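Local coordinates for protein HMG-CoA Lyase (Bacillus subtilis subsp. subtilis, PDB 1YDO) that belongs to the HMGL-like family, folds as a TIM-type beta/alpha barrel and forms a two-chain assembly, at residues A250-E253 with D254-M258; N267-L270 with E271-L274; I113-S116 with T117-L121; Q158-R161 with L162-L166; Q126-N129 with D130-A134. All coordinates share one frame; numbering follows the deposited sequence.

In the fold
The contacts are five local turns of an alpha/beta barrel, all at helices packed around its parallel strands. Contacts 1 and 2 lie on the successive helices 252-261 and 270-284. Their centres are about 10 Å apart and they touch, with L273 CD2 lying 3.5 Å from T252 CG2. Contacts 3 and 5 are the start and the end of helix 117-133, about 18 Å apart between centres. Contact 4, on helix 156-169, touches contact 3 where L121 CD1 comes 3.6 Å from A165 CB. The pair 1 and 2 is remote from 3 and 4: centres of contacts 1 and 3 are about 33 Å apart, on opposite sides of the chain's centre.

Contact 1. Residues A250-E253 with D254-M258; sequences AATE and DIVYM
E253 and D254 lie side by side at the start of helix 252-261, with their side chains pointing the same way. E253 CG stands between its backbone N and carbonyl carbon (chi1 53°), which lays the chain alongside D254. The two carboxylate planes are turned 52° apart, and E253 OE1 stays 5.4 Å from D254 OD2. Each acid is held by partners elsewhere. E253 is bonded to S290 OG and G235 N. D254 OD1 and OD2 accept hydrogen bonds from R291 N and N292 N, at the start of helix 291-296.

I255 is the third main residue. Its N-H bonds to the O of A251, the N-cap residue, at 3.0 Å. Its CD1 reaches back to A250 CB at 3.6 Å. The helix continues through V256 N to T252 O (2.8 Å) and Y257 N to E253 O (2.7 Å). A250 and I255 pack on helix 215-225, and T252 and E253 on helix 270-284. Y257 and M258 also meet the second subunit.

Both carboxylates are thus buried, and each has two hydrogen-bond partners to satisfy it. The N-terminal end of helix 291-296 would probably steady the negative charge of D254.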
loop_
_atom_site.group_PDB
_atom_site.type_symbol
_atom_site.label_atom_id
_atom_site.label_comp_id
_atom_site.label_asym_id
_atom_site.label_seq_id
_atom_site.Cartn_x
_atom_site.Cartn_y
_atom_site.Cartn_z
ATOM N N ALA A 250 -8.354 3.247 2.719
ATOM C CA ALA A 250 -7.765 1.937 2.510
ATOM C C ALA A 250 -8.848 0.897 2.296
ATOM O O ALA A 250 -9.877 0.920 2.953
ATOM C CB ALA A 250 -6.910 1.563 3.713
ATOM N N ALA A 251 -8.592 -0.020 1.375
ATOM C CA ALA A 251 -9.531 -1.082 1.065
ATOM C C ALA A 251 -9.682 -2.017 2.255
ATOM O O ALA A 251 -8.721 -2.655 2.670
ATOM C CB ALA A 251 -9.042 -1.851 -0.133
ATOM N N THR A 252 -10.889 -2.104 2.796
ATOM C CA THR A 252 -11.150 -2.969 3.937
ATOM C C THR A 252 -10.542 -4.352 3.792
ATOM O O THR A 252 -9.916 -4.839 4.715
ATOM C CB THR A 252 -12.651 -3.147 4.171
ATOM O OG1 THR A 252 -13.253 -1.867 4.397
ATOM C CG2 THR A 252 -12.896 -4.039 5.374
ATOM N N GLU A 253 -10.742 -4.999 2.651
ATOM C CA GLU A 253 -10.202 -6.330 2.470
ATOM C C GLU A 253 -8.685 -6.332 2.543
ATOM O O GLU A 253 -8.093 -7.262 3.083
ATOM C CB GLU A 253 -10.674 -6.939 1.152
ATOM C CG GLU A 253 -10.431 -6.074 -0.069
ATOM C CD GLU A 253 -11.471 -4.992 -0.243
ATOM O OE1 GLU A 253 -11.756 -4.611 -1.401
ATOM O OE2 GLU A 253 -12.015 -4.523 0.775
ATOM N N ASP A 254 -8.042 -5.299 2.018
ATOM C CA ASP A 254 -6.583 -5.237 2.078
ATOM C C ASP A 254 -6.140 -5.156 3.531
ATOM O O ASP A 254 -5.124 -5.720 3.922
ATOM C CB ASP A 254 -6.082 -4.008 1.321
ATOM C CG ASP A 254 -6.299 -4.116 -0.166
ATOM O OD1 ASP A 254 -6.275 -3.070 -0.853
ATOM O OD2 ASP A 254 -6.486 -5.256 -0.652
ATOM N N ILE A 255 -6.921 -4.433 4.318
ATOM C CA ILE A 255 -6.629 -4.267 5.719
ATOM C C ILE A 255 -6.850 -5.581 6.438
ATOM O O ILE A 255 -6.022 -6.000 7.236
ATOM C CB ILE A 255 -7.522 -3.205 6.345
ATOM C CG1 ILE A 255 -7.220 -1.864 5.704
ATOM C CG2 ILE A 255 -7.314 -3.170 7.833
ATOM C CD1 ILE A 255 -8.023 -0.756 6.267
ATOM N N VAL A 256 -7.972 -6.224 6.152
ATOM C CA VAL A 256 -8.306 -7.489 6.785
ATOM C C VAL A 256 -7.288 -8.545 6.402
ATOM O O VAL A 256 -6.874 -9.342 7.239
ATOM C CB VAL A 256 -9.698 -7.989 6.358
ATOM C CG1 VAL A 256 -9.948 -9.362 6.925
ATOM C CG2 VAL A 256 -10.761 -7.021 6.838
ATOM N N TYR A 257 -6.874 -8.554 5.142
ATOM C CA TYR A 257 -5.920 -9.548 4.699
ATOM C C TYR A 257 -4.595 -9.438 5.419
ATOM O O TYR A 257 -4.152 -10.374 6.080
ATOM C CB TYR A 257 -5.680 -9.438 3.195
ATOM C CG TYR A 257 -4.496 -10.258 2.699
ATOM C CD1 TYR A 257 -3.210 -9.717 2.653
ATOM C CD2 TYR A 257 -4.662 -11.580 2.307
ATOM C CE1 TYR A 257 -2.110 -10.483 2.233
ATOM C CE2 TYR A 257 -3.576 -12.355 1.881
ATOM C CZ TYR A 257 -2.303 -11.802 1.849
ATOM O OH TYR A 257 -1.228 -12.562 1.440
HETATM N N MSE A 258 -3.956 -8.290 5.285
HETATM C CA MSE A 258 -2.671 -8.119 5.911
HETATM C C MSE A 258 -2.690 -8.458 7.391
HETATM O O MSE A 258 -1.762 -9.079 7.910
HETATM C CB MSE A 258 -2.174 -6.702 5.725
HETATM C CG MSE A 258 -0.802 -6.521 6.299
HETATM SE SE MSE A 258 -0.363 -4.680 6.345
HETATM C CE MSE A 258 -1.699 -4.092 7.614
#

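Contact 2. Residues N267-L270 with E271-L274; sequences NVKL and EKLL
K269 sits at the N-cap of helix 270-284, where its O accepts L273 N at 3.2 Å and, weakly, K272 N, and the following bond runs from L274 N to L270 O at 2.7 Å. K269 is also the centre of an inverse gamma turn that leads the loop into the helix.

On one side the side chains are apolar. L270 and L274 cross obliquely. L274 holds CG beside its own N (chi1 -78°), which turns CD1 back along the helix to meet L270 CG at 3.6 Å. L273 CD2 lies 4.2 Å from L270 CD1 and 4.4 Å from V268 CG1. L274 passes on to N292 and F296 of helix 291-296.

On the other side K269 and K272 run alongside each other, and both are exposed. K269 CD touches K272 CE at 3.8 Å. Their ammonium groups end close together, with 3.9 Å between K269 NZ and K272 NZ.

The two faces thus differ in chemistry. The leucines pack the helix start on helices 252-261 and 291-296, while the lysines share a hydrocarbon contact at the price of probable charge repulsion, which solvent would soften.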
loop_
_atom_site.group_PDB
_atom_site.type_symbol
_atom_site.label_atom_id
_atom_site.label_comp_id
_atom_site.label_asym_id
_atom_site.label_seq_id
_atom_site.Cartn_x
_atom_site.Cartn_y
_atom_site.Cartn_z
ATOM N N ASN A 267 -11.985 -11.249 12.968
ATOM C CA ASN A 267 -13.284 -11.895 12.937
ATOM C C ASN A 267 -14.041 -11.602 11.658
ATOM O O ASN A 267 -15.264 -11.751 11.606
ATOM C CB ASN A 267 -14.141 -11.471 14.133
ATOM C CG ASN A 267 -13.596 -11.987 15.455
ATOM O OD1 ASN A 267 -13.203 -13.157 15.578
ATOM N ND2 ASN A 267 -13.592 -11.125 16.461
ATOM N N VAL A 268 -13.317 -11.186 10.629
ATOM C CA VAL A 268 -13.943 -10.907 9.350
ATOM C C VAL A 268 -13.609 -12.006 8.351
ATOM O O VAL A 268 -12.444 -12.308 8.119
ATOM C CB VAL A 268 -13.475 -9.569 8.787
ATOM C CG1 VAL A 268 -14.163 -9.291 7.466
ATOM C CG2 VAL A 268 -13.795 -8.478 9.780
ATOM N N LYS A 269 -14.633 -12.616 7.770
ATOM C CA LYS A 269 -14.410 -13.659 6.787
ATOM C C LYS A 269 -14.104 -13.006 5.440
ATOM O O LYS A 269 -15.000 -12.751 4.629
ATOM C CB LYS A 269 -15.644 -14.539 6.699
ATOM C CG LYS A 269 -16.041 -15.111 8.056
ATOM C CD LYS A 269 -17.554 -15.275 8.191
ATOM C CE LYS A 269 -17.951 -15.588 9.634
ATOM N NZ LYS A 269 -19.431 -15.552 9.865
ATOM N N LEU A 270 -12.817 -12.740 5.224
ATOM C CA LEU A 270 -12.318 -12.094 4.015
ATOM C C LEU A 270 -13.015 -12.547 2.733
ATOM O O LEU A 270 -13.453 -11.724 1.925
ATOM C CB LEU A 270 -10.809 -12.325 3.901
ATOM C CG LEU A 270 -10.073 -11.538 2.816
ATOM C CD1 LEU A 270 -10.370 -10.053 2.952
ATOM C CD2 LEU A 270 -8.583 -11.807 2.937
ATOM N N GLU A 271 -13.106 -13.857 2.550
ATOM C CA GLU A 271 -13.755 -14.428 1.380
ATOM C C GLU A 271 -15.070 -13.696 1.109
ATOM O O GLU A 271 -15.291 -13.152 0.021
ATOM C CB GLU A 271 -14.008 -15.922 1.617
ATOM C CG GLU A 271 -14.509 -16.696 0.397
ATOM C CD GLU A 271 -16.033 -16.813 0.345
ATOM O OE1 GLU A 271 -16.567 -17.315 -0.680
ATOM O OE2 GLU A 271 -16.692 -16.411 1.334
ATOM N N LYS A 272 -15.938 -13.666 2.110
ATOM C CA LYS A 272 -17.218 -12.994 1.963
ATOM C C LYS A 272 -17.036 -11.529 1.592
ATOM O O LYS A 272 -17.676 -11.041 0.659
ATOM C CB LYS A 272 -18.022 -13.101 3.262
ATOM C CG LYS A 272 -18.380 -14.535 3.657
ATOM C CD LYS A 272 -19.352 -14.568 4.841
ATOM C CE LYS A 272 -19.739 -15.998 5.224
ATOM N NZ LYS A 272 -20.805 -16.044 6.274
ATOM N N LEU A 273 -16.161 -10.834 2.318
ATOM C CA LEU A 273 -15.908 -9.410 2.070
ATOM C C LEU A 273 -15.534 -9.182 0.609
ATOM O O LEU A 273 -16.112 -8.332 -0.066
ATOM C CB LEU A 273 -14.774 -8.910 2.966
ATOM C CG LEU A 273 -14.510 -7.409 2.939
ATOM C CD1 LEU A 273 -15.718 -6.685 3.486
ATOM C CD2 LEU A 273 -13.287 -7.083 3.767
ATOM N N LEU A 274 -14.561 -9.954 0.138
ATOM C CA LEU A 274 -14.096 -9.857 -1.227
ATOM C C LEU A 274 -15.263 -9.989 -2.186
ATOM O O LEU A 274 -15.397 -9.221 -3.144
ATOM C CB LEU A 274 -13.067 -10.945 -1.498
ATOM C CG LEU A 274 -11.685 -10.651 -0.935
ATOM C CD1 LEU A 274 -10.953 -11.943 -0.660
ATOM C CD2 LEU A 274 -10.907 -9.794 -1.919
#

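Contact 3. Residues I113-S116 with T117-L121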
loop_
_atom_site.group_PDB
_atom_site.type_symbol
_atom_site.label_atom_id
_atom_site.label_comp_id
_atom_site.label_asym_id
_atom_site.label_seq_id
_atom_site.Cartn_x
_atom_site.Cartn_y
_atom_site.Cartn_z
ATOM N N ILE A 113 -18.258 22.653 6.571
ATOM C CA ILE A 113 -19.518 22.645 7.287
ATOM C C ILE A 113 -19.813 24.085 7.726
ATOM O O ILE A 113 -20.778 24.359 8.440
ATOM C CB ILE A 113 -19.444 21.689 8.504
ATOM C CG1 ILE A 113 -20.864 21.330 8.974
ATOM C CG2 ILE A 113 -18.611 22.319 9.612
ATOM C CD1 ILE A 113 -21.664 20.450 7.986
ATOM N N ASN A 114 -18.963 24.997 7.264
ATOM C CA ASN A 114 -19.067 26.428 7.554
ATOM C C ASN A 114 -19.388 26.761 9.011
ATOM O O ASN A 114 -20.512 27.141 9.344
ATOM C CB ASN A 114 -20.102 27.083 6.624
ATOM C CG ASN A 114 -19.848 28.571 6.420
ATOM O OD1 ASN A 114 -20.057 29.378 7.324
ATOM N ND2 ASN A 114 -19.376 28.934 5.228
ATOM N N LYS A 115 -18.377 26.620 9.863
ATOM C CA LYS A 115 -18.477 26.902 11.290
ATOM C C LYS A 115 -17.083 26.808 11.890
ATOM O O LYS A 115 -16.310 25.918 11.536
ATOM C CB LYS A 115 -19.411 25.906 11.984
ATOM C CG LYS A 115 -20.879 26.233 11.815
ATOM C CD LYS A 115 -21.790 25.132 12.324
ATOM C CE LYS A 115 -23.251 25.462 12.037
ATOM N NZ LYS A 115 -23.691 26.723 12.711
ATOM N N SER A 116 -16.757 27.734 12.785
ATOM C CA SER A 116 -15.443 27.734 13.410
ATOM C C SER A 116 -15.320 26.497 14.282
ATOM O O SER A 116 -16.325 25.897 14.680
ATOM C CB SER A 116 -15.250 28.979 14.275
ATOM O OG SER A 116 -16.023 28.898 15.460
ATOM N N THR A 117 -14.084 26.115 14.572
ATOM C CA THR A 117 -13.835 24.952 15.403
ATOM C C THR A 117 -14.638 25.052 16.697
ATOM O O THR A 117 -15.210 24.065 17.154
ATOM C CB THR A 117 -12.334 24.824 15.732
ATOM O OG1 THR A 117 -11.845 26.067 16.250
ATOM C CG2 THR A 117 -11.548 24.450 14.482
ATOM N N SER A 118 -14.706 26.250 17.271
ATOM C CA SER A 118 -15.447 26.456 18.516
ATOM C C SER A 118 -16.925 26.194 18.317
ATOM O O SER A 118 -17.543 25.462 19.078
ATOM C CB SER A 118 -15.251 27.886 19.029
ATOM O OG SER A 118 -15.798 28.826 18.124
ATOM N N GLU A 119 -17.477 26.810 17.283
ATOM C CA GLU A 119 -18.880 26.658 16.968
ATOM C C GLU A 119 -19.211 25.194 16.801
ATOM O O GLU A 119 -20.163 24.699 17.401
ATOM C CB GLU A 119 -19.215 27.412 15.692
ATOM C CG GLU A 119 -19.094 28.919 15.835
ATOM C CD GLU A 119 -19.359 29.648 14.528
ATOM O OE1 GLU A 119 -20.445 29.442 13.933
ATOM O OE2 GLU A 119 -18.481 30.432 14.103
ATOM N N SER A 120 -18.428 24.493 15.988
ATOM C CA SER A 120 -18.672 23.069 15.783
ATOM C C SER A 120 -18.558 22.346 17.112
ATOM O O SER A 120 -19.405 21.526 17.464
ATOM C CB SER A 120 -17.666 22.471 14.795
ATOM O OG SER A 120 -17.944 22.876 13.473
ATOM N N LEU A 121 -17.503 22.660 17.849
ATOM C CA LEU A 121 -17.287 22.024 19.134
ATOM C C LEU A 121 -18.567 22.130 19.945
ATOM O O LEU A 121 -19.042 21.159 20.531
ATOM C CB LEU A 121 -16.142 22.711 19.873
ATOM C CG LEU A 121 -15.614 22.024 21.136
ATOM C CD1 LEU A 121 -14.965 20.686 20.792
ATOM C CD2 LEU A 121 -14.599 22.931 21.794
#
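S116 and E119 form a polar helix-start contact on helix 117-133, where the loop after helix 106-110 enters it. S116 is the N-cap residue. Its O accepts S120 N at 2.8 Å in a nearly straight bond, the first backbone link of the helix.

The S116 hydroxyl does most of the side-chain work. OG sits between the backbone N and the carbonyl carbon (chi1 73°), which places it over the first turn, 3.1 Å from E119 N. It is hydrogen-bonded to S118 OG at 2.7 Å, and either hydroxyl could donate. E119, at the third position of the helix, runs extended beyond CG alongside S116. Its OE2 is 3.2 Å from S116 OG, a possible bond that competes for the same proton. OE2 also takes S116 N at 3.5 Å, which is weak. R110 gives this carboxylate a long, weak ion pair.

K115 crosses E119 at about a right angle. K115 NZ stays 4.4 Å from E119 OE1, beyond a salt bridge. K115 CB packs against S120 OG at 3.7 Å, and that hydroxyl is bonded to N109. T117 OG1 is bonded to E106.

A serine at the N-cap with a glutamate three residues on resembles a capping box at the start of a helix. The return bond from S116 N to E119 OE2 is weak here.

Contact 4. Residues Q158-R161 with L162-L166; sequences QVIR and LSEAL
S163 and V159 make the polar part of this contact, one turn apart in helix 156-169. S163 N bonds to V159 O at 2.7 Å. The S163 hydroxyl donates to the same oxygen, because OG is turned beside its own backbone N (chi1 -57°) and hangs over the preceding turn. That second bond is modelled very short, so its length is doubtful. The other backbone bonds are regular: L162 N to Q158 O at 2.9 Å, E164 N to I160 O at 2.8 Å and A165 N to R161 O at 3.1 Å.

This helix is the connection of a beta-alpha-beta crossover, between the parallel strands 137-143 and 174-177, as in a TIM barrel. V159, I160 and S163 meet L195 of the next helix, 185-196. R161 touches T117 of helix 117-133.

The remaining contacts set carbon atoms against polar groups. L162 CD2 lies over one face of the R161 guanidinium, 3.8 Å from NH1 of R161. The arginine chain bends at its third torsion (chi3 76°) to bring the group there. L162 CG also packs on Q158 O at 3.5 Å. E164 lays its CG 3.4 Å from I160 O, and its side chain also touches R198 and F199.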
loop_
_atom_site.group_PDB
_atom_site.type_symbol
_atom_site.label_atom_id
_atom_site.label_comp_id
_atom_site.label_asym_id
_atom_site.label_seq_id
_atom_site.Cartn_x
_atom_site.Cartn_y
_atom_site.Cartn_z
ATOM N N GLN A 158 -3.219 21.490 18.544
ATOM C CA GLN A 158 -4.592 21.671 18.094
ATOM C C GLN A 158 -5.359 20.380 18.308
ATOM O O GLN A 158 -6.417 20.373 18.930
ATOM C CB GLN A 158 -4.614 22.038 16.608
ATOM C CG GLN A 158 -5.902 22.673 16.149
ATOM C CD GLN A 158 -6.228 23.911 16.945
ATOM O OE1 GLN A 158 -5.398 24.817 17.080
ATOM N NE2 GLN A 158 -7.437 23.958 17.488
ATOM N N VAL A 159 -4.802 19.289 17.787
ATOM C CA VAL A 159 -5.421 17.974 17.897
ATOM C C VAL A 159 -5.658 17.647 19.352
ATOM O O VAL A 159 -6.761 17.265 19.741
ATOM C CB VAL A 159 -4.529 16.875 17.300
ATOM C CG1 VAL A 159 -5.244 15.543 17.367
ATOM C CG2 VAL A 159 -4.175 17.216 15.867
ATOM N N ILE A 160 -4.614 17.801 20.158
ATOM C CA ILE A 160 -4.708 17.523 21.581
ATOM C C ILE A 160 -5.827 18.349 22.189
ATOM O O ILE A 160 -6.712 17.825 22.864
ATOM C CB ILE A 160 -3.401 17.876 22.292
ATOM C CG1 ILE A 160 -2.224 17.203 21.584
ATOM C CG2 ILE A 160 -3.460 17.418 23.733
ATOM C CD1 ILE A 160 -2.262 15.707 21.651
ATOM N N ARG A 161 -5.773 19.651 21.941
ATOM C CA ARG A 161 -6.773 20.577 22.449
ATOM C C ARG A 161 -8.169 20.030 22.171
ATOM O O ARG A 161 -8.906 19.676 23.095
ATOM C CB ARG A 161 -6.598 21.946 21.779
ATOM C CG ARG A 161 -7.380 23.083 22.425
ATOM C CD ARG A 161 -7.015 24.440 21.812
ATOM N NE ARG A 161 -7.608 24.678 20.494
ATOM C CZ ARG A 161 -8.899 24.941 20.277
ATOM N NH1 ARG A 161 -9.335 25.143 19.037
ATOM N NH2 ARG A 161 -9.759 25.004 21.293
ATOM N N LEU A 162 -8.518 19.953 20.889
ATOM C CA LEU A 162 -9.828 19.461 20.461
ATOM C C LEU A 162 -10.115 18.084 21.036
ATOM O O LEU A 162 -11.172 17.854 21.622
ATOM C CB LEU A 162 -9.893 19.401 18.933
ATOM C CG LEU A 162 -9.772 20.740 18.194
ATOM C CD1 LEU A 162 -9.782 20.474 16.689
ATOM C CD2 LEU A 162 -10.926 21.671 18.596
ATOM N N SER A 163 -9.168 17.170 20.869
ATOM C CA SER A 163 -9.332 15.824 21.384
ATOM C C SER A 163 -9.734 15.832 22.863
ATOM O O SER A 163 -10.582 15.050 23.276
ATOM C CB SER A 163 -8.036 15.044 21.186
ATOM O OG SER A 163 -7.672 15.029 19.813
ATOM N N GLU A 164 -9.130 16.713 23.659
ATOM C CA GLU A 164 -9.471 16.780 25.077
ATOM C C GLU A 164 -10.926 17.209 25.227
ATOM O O GLU A 164 -11.678 16.642 26.025
ATOM C CB GLU A 164 -8.544 17.748 25.837
ATOM C CG GLU A 164 -7.157 17.150 26.167
ATOM C CD GLU A 164 -6.621 17.506 27.571
ATOM O OE1 GLU A 164 -5.567 16.939 27.970
ATOM O OE2 GLU A 164 -7.240 18.341 28.273
ATOM N N ALA A 165 -11.325 18.208 24.454
ATOM C CA ALA A 165 -12.699 18.660 24.515
ATOM C C ALA A 165 -13.605 17.498 24.115
ATOM O O ALA A 165 -14.490 17.111 24.868
ATOM C CB ALA A 165 -12.911 19.839 23.577
ATOM N N LEU A 166 -13.371 16.930 22.937
ATOM C CA LEU A 166 -14.202 15.840 22.475
ATOM C C LEU A 166 -14.390 14.783 23.541
ATOM O O LEU A 166 -15.515 14.367 23.830
ATOM C CB LEU A 166 -13.627 15.198 21.213
ATOM C CG LEU A 166 -14.018 15.830 19.880
ATOM C CD1 LEU A 166 -15.499 16.179 19.904
ATOM C CD2 LEU A 166 -13.194 17.068 19.625
#

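Contact 5. Residues Q126-N129 with D130-A134; sequences QVNN and DAQKA
N128 and Q132 form the close-packed side of this contact, one turn apart near the end of helix 117-133. Q132 N bonds to N128 O at 3.0 Å, almost straight. Q132 holds CG beside its backbone N (chi1 -54°), which turns the chain back along the helix to N128. The two amide planes are 53° apart, and N128 OD1 approaches Q132 CD at 3.5 Å. They meet by packing, and each amide has its polar partner elsewhere: N128 OD1 is bonded to T138 OG1, and Q132 NE2 to G170 O. A131 is buried too, with its CB 3.4 Å from V127 O, and it also packs on L87 and T138. The bond from A131 N to V127 O is long at 3.3 Å, with the donor well above the carbonyl plane.

The solvent side is looser. N129 and K133 are exposed there, and D130 lies at the border. The N129 amide and D130 carboxylate planes are almost perpendicular, 85° apart, and the two groups are joined through a water molecule. This water donates to N129 OD1 at 3.2 Å and to D130 OD1 at 2.8 Å. It accepts from K133 NZ at 3.1 Å. The lysine therefore reaches the carboxylate through water. The other carboxylate oxygen, D130 OD2, is bonded to Q84 NE2.

An amphipathic helix of this kind, packed on a strand and a neighbouring helix, is characteristic of the outer layer of a TIM barrel. Here the buried face lies against strand 137-143 and helix 84-93, and polar side chains bridged by water lie on the exposed side.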
loop_
_atom_site.group_PDB
_atom_site.type_symbol
_atom_site.label_atom_id
_atom_site.label_comp_id
_atom_site.label_asym_id
_atom_site.label_seq_id
_atom_site.Cartn_x
_atom_site.Cartn_y
_atom_site.Cartn_z
ATOM N N GLN A 126 -23.509 19.438 22.415
ATOM C CA GLN A 126 -24.898 19.145 22.705
ATOM C C GLN A 126 -25.420 17.997 21.821
ATOM O O GLN A 126 -26.236 17.180 22.262
ATOM C CB GLN A 126 -25.765 20.423 22.598
ATOM C CG GLN A 126 -25.421 21.550 23.661
ATOM C CD GLN A 126 -25.345 21.047 25.145
ATOM O OE1 GLN A 126 -26.243 20.340 25.637
ATOM N NE2 GLN A 126 -24.292 21.446 25.852
ATOM N N VAL A 127 -24.936 17.893 20.588
ATOM C CA VAL A 127 -25.381 16.803 19.727
ATOM C C VAL A 127 -25.042 15.453 20.360
ATOM O O VAL A 127 -25.761 14.469 20.177
ATOM C CB VAL A 127 -24.712 16.882 18.369
ATOM C CG1 VAL A 127 -25.093 15.670 17.548
ATOM C CG2 VAL A 127 -25.117 18.172 17.682
ATOM N N ASN A 128 -23.940 15.414 21.104
ATOM C CA ASN A 128 -23.509 14.186 21.769
ATOM C C ASN A 128 -24.368 13.942 22.998
ATOM O O ASN A 128 -24.783 12.817 23.270
ATOM C CB ASN A 128 -22.039 14.301 22.186
ATOM C CG ASN A 128 -21.598 13.173 23.113
ATOM O OD1 ASN A 128 -21.617 12.006 22.738
ATOM N ND2 ASN A 128 -21.198 13.525 24.334
ATOM N N ASN A 129 -24.633 15.013 23.735
ATOM C CA ASN A 129 -25.434 14.949 24.950
ATOM C C ASN A 129 -26.820 14.346 24.679
ATOM O O ASN A 129 -27.270 13.447 25.396
ATOM C CB ASN A 129 -25.554 16.364 25.544
ATOM C CG ASN A 129 -26.176 16.376 26.940
ATOM O OD1 ASN A 129 -27.402 16.324 27.084
ATOM N ND2 ASN A 129 -25.329 16.443 27.978
ATOM N N ASP A 130 -27.487 14.839 23.641
ATOM C CA ASP A 130 -28.815 14.345 23.287
ATOM C C ASP A 130 -28.759 12.908 22.757
ATOM O O ASP A 130 -29.671 12.098 22.981
ATOM C CB ASP A 130 -29.478 15.247 22.235
ATOM C CG ASP A 130 -29.651 16.687 22.710
ATOM O OD1 ASP A 130 -29.686 16.919 23.949
ATOM O OD2 ASP A 130 -29.772 17.577 21.837
ATOM N N ALA A 131 -27.685 12.590 22.052
ATOM C CA ALA A 131 -27.537 11.258 21.508
ATOM C C ALA A 131 -27.481 10.234 22.626
ATOM O O ALA A 131 -28.273 9.298 22.652
ATOM C CB ALA A 131 -26.283 11.186 20.672
ATOM N N GLN A 132 -26.547 10.419 23.551
ATOM C CA GLN A 132 -26.385 9.487 24.660
ATOM C C GLN A 132 -27.653 9.410 25.493
ATOM O O GLN A 132 -28.080 8.330 25.906
ATOM C CB GLN A 132 -25.202 9.908 25.536
ATOM C CG GLN A 132 -23.911 10.086 24.737
ATOM C CD GLN A 132 -22.652 10.181 25.594
ATOM O OE1 GLN A 132 -22.580 10.965 26.545
ATOM N NE2 GLN A 132 -21.643 9.388 25.244
ATOM N N LYS A 133 -28.260 10.570 25.722
ATOM C CA LYS A 133 -29.479 10.648 26.506
ATOM C C LYS A 133 -30.556 9.772 25.869
ATOM O O LYS A 133 -31.537 9.388 26.517
ATOM C CB LYS A 133 -29.952 12.105 26.597
ATOM C CG LYS A 133 -30.984 12.357 27.698
ATOM C CD LYS A 133 -31.430 13.817 27.773
ATOM C CE LYS A 133 -32.179 14.248 26.519
ATOM N NZ LYS A 133 -32.623 15.667 26.612
ATOM N N ALA A 134 -30.369 9.453 24.594
ATOM C CA ALA A 134 -31.324 8.612 23.889
ATOM C C ALA A 134 -30.839 7.166 23.874
ATOM O O ALA A 134 -31.355 6.343 23.118
ATOM C CB ALA A 134 -31.521 9.117 22.464
HETATM O O HOH W 1 -30.226 17.678 26.594
#